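Local coordinates for cellulosomal scaffoldin adaptor protein B (Acetivibrio cellulolyticus, PDB 3FNK) that belongs to the cellulosome as an adaptor scaffoldin, represented here by its second type II cohesin module, a dockerin-binding module, at residues Lys28-Ile33 against Leu120-Phe125; Val44-Asp49 against Thr133-Glu138. All blocks are in the same frame, centred on the assembly; numbering follows the deposited sequence.

In the fold
Contacts 1 and 2 lie in the two facing sheets of the cohesin beta sandwich, with centres about 12 Å apart. Contact 1 joins strands 26-34 and 118-127; contact 2 joins the next strand after each of these along the chain, 39-47 with 136-137, in the other sheet. Their side chains meet in the core between the layers. The Phe-125 and Tyr-48 rings meet with their planes at about 55°, CE2 of Phe-125 lying 3.6 Å from CG of Tyr-48, while Val-31 CG2 reaches to 4.3 Å from Phe-137 CE2. The sheet holding contact 2 also contains strands 83-87, 95-102 and 150-154, probably the dockerin-binding side, as in other cohesins.

Contact 1: residues Lys28-Ile33 against Leu120-Phe125; sequences KATVKI and LAVVGF
Val-31 is matched by two residues of the other strand, Leu-120 and Ala-121, in a classic beta bulge. The carbonyl O of Val-31 takes the N-H of Leu-120 at 2.8 Å. A weak second bond reaches the same Val-31 O from Ala-121 N at 3.4 Å, and Val-31 N in turn donates to Ala-121 O at 2.7 Å. Two residues further along, regular antiparallel pairing takes over: Ala-29 and Val-123 exchange a pair of N-H...O bonds as a hydrogen-bonded pair.

The bulge leaves Leu-120 turned toward the opposite strand, and with its CG beside the backbone N (chi1 -61°) both methyls reach the Ile-33 side chain, which they meet at about a right angle. CD1 of Leu-120 lies 3.8 Å from Ile-33 CG2, and its CD2 is 4.0 Å from Ile-33 CG1. At the other end, Ala-29 CB meets the Phe-125 ring at its edge, in its plane and 3.9 Å from CD1, while the CG1 methyl of Val-123 sits over one face of that ring, toward the rim. On the reverse side of the sheet, Thr-30 OG1 stands 4.0 Å from Val-122 CG2 and Lys-28 CB packs beside Val-122 CG1. The bent chain of Lys-28 then leads its ammonium away to Pro-58 O.

A second shell closes round the apolar side: Phe-39, Tyr-42 and Leu-75 touch Leu-120, and strand 11-16 flanks 28-33, bringing Ile-12 against Val-31 and Met-14 against Ala-29. This antiparallel pair, its Ala-29, Val-31, Ala-121 and Val-123 face turned to the core, belongs to the mixed sheet of the cohesin beta sandwich.

Contact 2: residues Val44-Asp49 against Thr133-Glu138; sequences VNIKYD and TTVVFE
Strand 44-47 and the piece of chain around 136-137 run antiparallel, the end-to-end directions of the two segments 148° apart. In the cohesin sandwich, 136-137 is a short strand added beside 39-47, which also pairs with 95-102 and 150-154. Lys-47 and Val-136 form the hydrogen-bonded pair: Lys-47 N donates to Val-136 O at 2.7 Å, and Val-136 N returns to Lys-47 O at 3.0 Å. Next to it Ile-46 and Phe-137 make a non-hydrogen-bonded pair, after which Glu-138 N donates to Asn-45 O at 3.0 Å.

On the core side, Ile-46 divides its branches between two neighbours. CG2 presses on Val-135 CG1 at 3.6 Å, and CG1 runs alongside Phe-137, 4.1 Å from CD2; Val-44 CB approaches the same ring obliquely. Met-14 of strand 11-16 closes over Ile-46 and Phe-137.

The face away from the core carries Lys-47, its CB against Val-136 CG2, with Glu-138 alongside. Lys-47 CD lies 3.4 Å from Glu-138 OE2, yet the charged ends do not meet, since the bent lysine carries NZ to Glu-93 O. Asn-45 is a buried amide held at both ends: OD1 accepts from Asn-97 ND2, and ND2 donates to Glu-138 O at 2.9 Å, close to the amide plane. A water that donates to Glu-138 OE2 at 3.1 Å also takes a weak bond from Asn-45 ND2.

Contact 1: residues Lys28-Ile33 against Leu120-Phe125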
loop_
_atom_site.group_PDB
_atom_site.type_symbol
_atom_site.label_atom_id
_atom_site.label_comp_id
_atom_site.label_asym_id
_atom_site.label_seq_id
_atom_site.Cartn_x
_atom_site.Cartn_y
_atom_site.Cartn_z
ATOM N N LYS A 28 -3.240 -11.718 2.684
ATOM C CA LYS A 28 -2.261 -10.662 2.500
ATOM C C LYS A 28 -2.515 -9.749 1.295
ATOM O O LYS A 28 -2.661 -10.211 0.150
ATOM C CB LYS A 28 -0.815 -11.137 2.581
ATOM C CG LYS A 28 -0.358 -12.127 1.592
ATOM C CD LYS A 28 0.705 -13.031 2.269
ATOM C CE LYS A 28 0.079 -13.736 3.460
ATOM N NZ LYS A 28 1.047 -14.449 4.370
ATOM N N ALA A 29 -2.612 -8.457 1.607
ATOM C CA ALA A 29 -2.834 -7.398 0.638
ATOM C C ALA A 29 -1.499 -6.723 0.385
ATOM O O ALA A 29 -0.831 -6.298 1.338
ATOM C CB ALA A 29 -3.841 -6.413 1.175
ATOM N N THR A 30 -1.098 -6.685 -0.886
ATOM C CA THR A 30 0.198 -6.148 -1.325
ATOM C C THR A 30 -0.023 -4.870 -2.154
ATOM O O THR A 30 -0.759 -4.890 -3.153
ATOM C CB THR A 30 0.971 -7.151 -2.167
ATOM O OG1 THR A 30 1.201 -8.338 -1.402
ATOM C CG2 THR A 30 2.294 -6.581 -2.612
ATOM N N VAL A 31 0.592 -3.766 -1.711
ATOM C CA VAL A 31 0.545 -2.488 -2.425
ATOM C C VAL A 31 1.720 -2.597 -3.384
ATOM O O VAL A 31 2.807 -2.985 -2.979
ATOM C CB VAL A 31 0.704 -1.257 -1.465
ATOM C CG1 VAL A 31 0.804 0.069 -2.254
ATOM C CG2 VAL A 31 -0.442 -1.186 -0.469
ATOM N N LYS A 32 1.499 -2.262 -4.657
ATOM C CA LYS A 32 2.505 -2.445 -5.685
ATOM C C LYS A 32 2.293 -1.454 -6.840
ATOM O O LYS A 32 1.180 -0.953 -7.060
ATOM C CB LYS A 32 2.441 -3.885 -6.202
ATOM C CG LYS A 32 1.050 -4.264 -6.767
ATOM C CD LYS A 32 1.028 -5.782 -7.003
ATOM C CE LYS A 32 -0.314 -6.282 -7.484
ATOM N NZ LYS A 32 -0.118 -7.755 -7.791
ATOM N N ILE A 33 3.355 -1.177 -7.578
ATOM C CA ILE A 33 3.296 -0.136 -8.575
ATOM C C ILE A 33 3.843 -0.649 -9.887
ATOM O O ILE A 33 4.571 -1.637 -9.937
ATOM C CB ILE A 33 4.089 1.128 -8.191
ATOM C CG1 ILE A 33 5.532 0.780 -7.754
ATOM C CG2 ILE A 33 3.377 1.893 -7.114
ATOM C CD1 ILE A 33 6.551 2.021 -7.824
ATOM N N LEU A 120 5.536 -2.620 -2.747
ATOM C CA LEU A 120 5.859 -1.541 -1.817
ATOM C C LEU A 120 5.660 -1.903 -0.360
ATOM O O LEU A 120 6.361 -1.395 0.506
ATOM C CB LEU A 120 4.997 -0.291 -2.122
ATOM C CG LEU A 120 5.130 0.371 -3.502
ATOM C CD1 LEU A 120 4.410 1.693 -3.462
ATOM C CD2 LEU A 120 6.589 0.578 -3.892
ATOM N N ALA A 121 4.680 -2.764 -0.097
ATOM C CA ALA A 121 4.173 -2.942 1.241
ATOM C C ALA A 121 3.156 -4.070 1.287
ATOM O O ALA A 121 2.291 -4.226 0.368
ATOM C CB ALA A 121 3.533 -1.653 1.721
ATOM N N VAL A 122 3.249 -4.843 2.366
ATOM C CA VAL A 122 2.322 -5.931 2.620
ATOM C C VAL A 122 1.667 -5.739 3.984
ATOM O O VAL A 122 2.330 -5.512 5.006
ATOM C CB VAL A 122 3.000 -7.305 2.569
ATOM C CG1 VAL A 122 1.940 -8.418 2.579
ATOM C CG2 VAL A 122 3.892 -7.437 1.363
ATOM N N VAL A 123 0.345 -5.795 3.968
ATOM C CA VAL A 123 -0.458 -5.732 5.144
ATOM C C VAL A 123 -1.299 -7.017 5.185
ATOM O O VAL A 123 -1.566 -7.616 4.139
ATOM C CB VAL A 123 -1.327 -4.492 5.051
ATOM C CG1 VAL A 123 -2.306 -4.421 6.175
ATOM C CG2 VAL A 123 -0.426 -3.241 5.042
ATOM N N GLY A 124 -1.709 -7.437 6.386
ATOM C CA GLY A 124 -2.557 -8.618 6.580
ATOM C C GLY A 124 -3.967 -8.185 6.917
ATOM O O GLY A 124 -4.178 -7.145 7.563
ATOM N N PHE A 125 -4.949 -8.952 6.447
ATOM C CA PHE A 125 -6.334 -8.704 6.833
ATOM C C PHE A 125 -6.941 -10.035 7.298
ATOM O O PHE A 125 -7.119 -10.962 6.486
ATOM C CB PHE A 125 -7.132 -8.107 5.671
ATOM C CG PHE A 125 -6.874 -6.632 5.433
ATOM C CD1 PHE A 125 -6.214 -6.208 4.287
ATOM C CD2 PHE A 125 -7.303 -5.673 6.352
ATOM C CE1 PHE A 125 -5.988 -4.839 4.064
ATOM C CE2 PHE A 125 -7.055 -4.318 6.159
ATOM C CZ PHE A 125 -6.409 -3.892 5.008
#

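Contact 2: residues Val44-Asp49 against Thr133-Glu138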
loop_
_atom_site.group_PDB
_atom_site.type_symbol
_atom_site.label_atom_id
_atom_site.label_comp_id
_atom_site.label_asym_id
_atom_site.label_seq_id
_atom_site.Cartn_x
_atom_site.Cartn_y
_atom_site.Cartn_z
ATOM N N VAL A 44 0.144 6.146 1.348
ATOM C CA VAL A 44 -1.207 5.678 0.967
ATOM C C VAL A 44 -2.141 5.598 2.141
ATOM O O VAL A 44 -1.731 5.236 3.226
ATOM C CB VAL A 44 -1.184 4.281 0.286
ATOM C CG1 VAL A 44 -0.443 4.350 -1.027
ATOM C CG2 VAL A 44 -0.576 3.220 1.199
ATOM N N ASN A 45 -3.409 5.899 1.895
ATOM C CA ASN A 45 -4.449 5.873 2.914
ATOM C C ASN A 45 -5.452 4.771 2.503
ATOM O O ASN A 45 -5.974 4.774 1.374
ATOM C CB ASN A 45 -5.116 7.239 2.974
ATOM C CG ASN A 45 -5.928 7.436 4.227
ATOM O OD1 ASN A 45 -5.385 7.478 5.336
ATOM N ND2 ASN A 45 -7.249 7.578 4.064
ATOM N N ILE A 46 -5.662 3.812 3.392
ATOM C CA ILE A 46 -6.394 2.600 3.096
ATOM C C ILE A 46 -7.623 2.540 4.006
ATOM O O ILE A 46 -7.525 2.810 5.228
ATOM C CB ILE A 46 -5.473 1.374 3.265
ATOM C CG1 ILE A 46 -4.362 1.421 2.233
ATOM C CG2 ILE A 46 -6.243 0.063 3.127
ATOM C CD1 ILE A 46 -3.334 0.358 2.414
ATOM N N LYS A 47 -8.780 2.231 3.410
ATOM C CA LYS A 47 -10.033 2.139 4.148
ATOM C C LYS A 47 -10.530 0.706 4.121
ATOM O O LYS A 47 -10.528 0.061 3.069
ATOM C CB LYS A 47 -11.059 3.093 3.544
ATOM C CG LYS A 47 -12.355 3.224 4.358
ATOM C CD LYS A 47 -12.239 4.193 5.526
ATOM C CE LYS A 47 -13.404 4.007 6.524
ATOM N NZ LYS A 47 -13.533 2.588 6.997
ATOM N N TYR A 48 -10.900 0.183 5.288
ATOM C CA TYR A 48 -11.464 -1.172 5.372
ATOM C C TYR A 48 -12.543 -1.225 6.443
ATOM O O TYR A 48 -12.715 -0.255 7.217
ATOM C CB TYR A 48 -10.380 -2.200 5.666
ATOM C CG TYR A 48 -9.708 -1.997 7.029
ATOM C CD1 TYR A 48 -10.008 -2.843 8.127
ATOM C CD2 TYR A 48 -8.787 -0.957 7.231
ATOM C CE1 TYR A 48 -9.396 -2.650 9.384
ATOM C CE2 TYR A 48 -8.178 -0.760 8.474
ATOM C CZ TYR A 48 -8.475 -1.608 9.545
ATOM O OH TYR A 48 -7.858 -1.392 10.764
ATOM N N ASP A 49 -13.285 -2.334 6.467
ATOM C CA ASP A 49 -14.387 -2.500 7.414
ATOM C C ASP A 49 -13.855 -3.225 8.641
ATOM O O ASP A 49 -13.662 -4.450 8.597
ATOM C CB ASP A 49 -15.565 -3.282 6.802
ATOM C CG ASP A 49 -16.861 -3.168 7.644
ATOM O OD1 ASP A 49 -16.820 -2.842 8.867
ATOM O OD2 ASP A 49 -17.939 -3.404 7.055
ATOM N N THR A 133 -17.074 -7.812 1.419
ATOM C CA THR A 133 -16.302 -6.673 1.907
ATOM C C THR A 133 -15.248 -6.165 0.930
ATOM O O THR A 133 -14.585 -6.945 0.237
ATOM C CB THR A 133 -15.687 -6.981 3.328
ATOM O OG1 THR A 133 -15.425 -5.763 4.031
ATOM C CG2 THR A 133 -14.447 -7.847 3.250
ATOM N N THR A 134 -15.098 -4.842 0.903
ATOM C CA THR A 134 -14.084 -4.193 0.056
ATOM C C THR A 134 -13.110 -3.283 0.827
ATOM O O THR A 134 -13.476 -2.579 1.780
ATOM C CB THR A 134 -14.738 -3.395 -1.061
ATOM O OG1 THR A 134 -15.693 -2.502 -0.480
ATOM C CG2 THR A 134 -15.476 -4.327 -2.018
ATOM N N VAL A 135 -11.862 -3.316 0.385
ATOM C CA VAL A 135 -10.812 -2.423 0.855
ATOM C C VAL A 135 -10.540 -1.416 -0.268
ATOM O O VAL A 135 -10.446 -1.813 -1.428
ATOM C CB VAL A 135 -9.563 -3.256 1.175
ATOM C CG1 VAL A 135 -8.357 -2.375 1.495
ATOM C CG2 VAL A 135 -9.875 -4.200 2.339
ATOM N N VAL A 136 -10.439 -0.127 0.071
ATOM C CA VAL A 136 -10.140 0.901 -0.921
ATOM C C VAL A 136 -8.962 1.831 -0.523
ATOM O O VAL A 136 -8.677 2.012 0.684
ATOM C CB VAL A 136 -11.389 1.742 -1.297
ATOM C CG1 VAL A 136 -12.497 0.837 -1.955
ATOM C CG2 VAL A 136 -11.945 2.506 -0.099
ATOM N N PHE A 137 -8.277 2.366 -1.545
ATOM C CA PHE A 137 -7.448 3.556 -1.392
ATOM C C PHE A 137 -8.434 4.688 -1.375
ATOM O O PHE A 137 -9.315 4.766 -2.231
ATOM C CB PHE A 137 -6.453 3.764 -2.550
ATOM C CG PHE A 137 -5.412 2.669 -2.668
ATOM C CD1 PHE A 137 -5.535 1.698 -3.643
ATOM C CD2 PHE A 137 -4.345 2.580 -1.745
ATOM C CE1 PHE A 137 -4.579 0.654 -3.754
ATOM C CE2 PHE A 137 -3.394 1.559 -1.822
ATOM C CZ PHE A 137 -3.515 0.584 -2.850
ATOM N N GLU A 138 -8.288 5.589 -0.425
ATOM C CA GLU A 138 -9.281 6.604 -0.276
ATOM C C GLU A 138 -8.674 7.863 0.292
ATOM O O GLU A 138 -7.889 7.810 1.226
ATOM C CB GLU A 138 -10.347 6.045 0.669
ATOM C CG GLU A 138 -11.306 7.037 1.172
ATOM C CD GLU A 138 -12.334 6.393 2.046
ATOM O OE1 GLU A 138 -13.093 5.534 1.531
ATOM O OE2 GLU A 138 -12.362 6.728 3.259
HETATM O O HOH W 1 -10.302 8.438 4.859
HETATM O O HOH W 2 -17.940 -4.571 4.871
#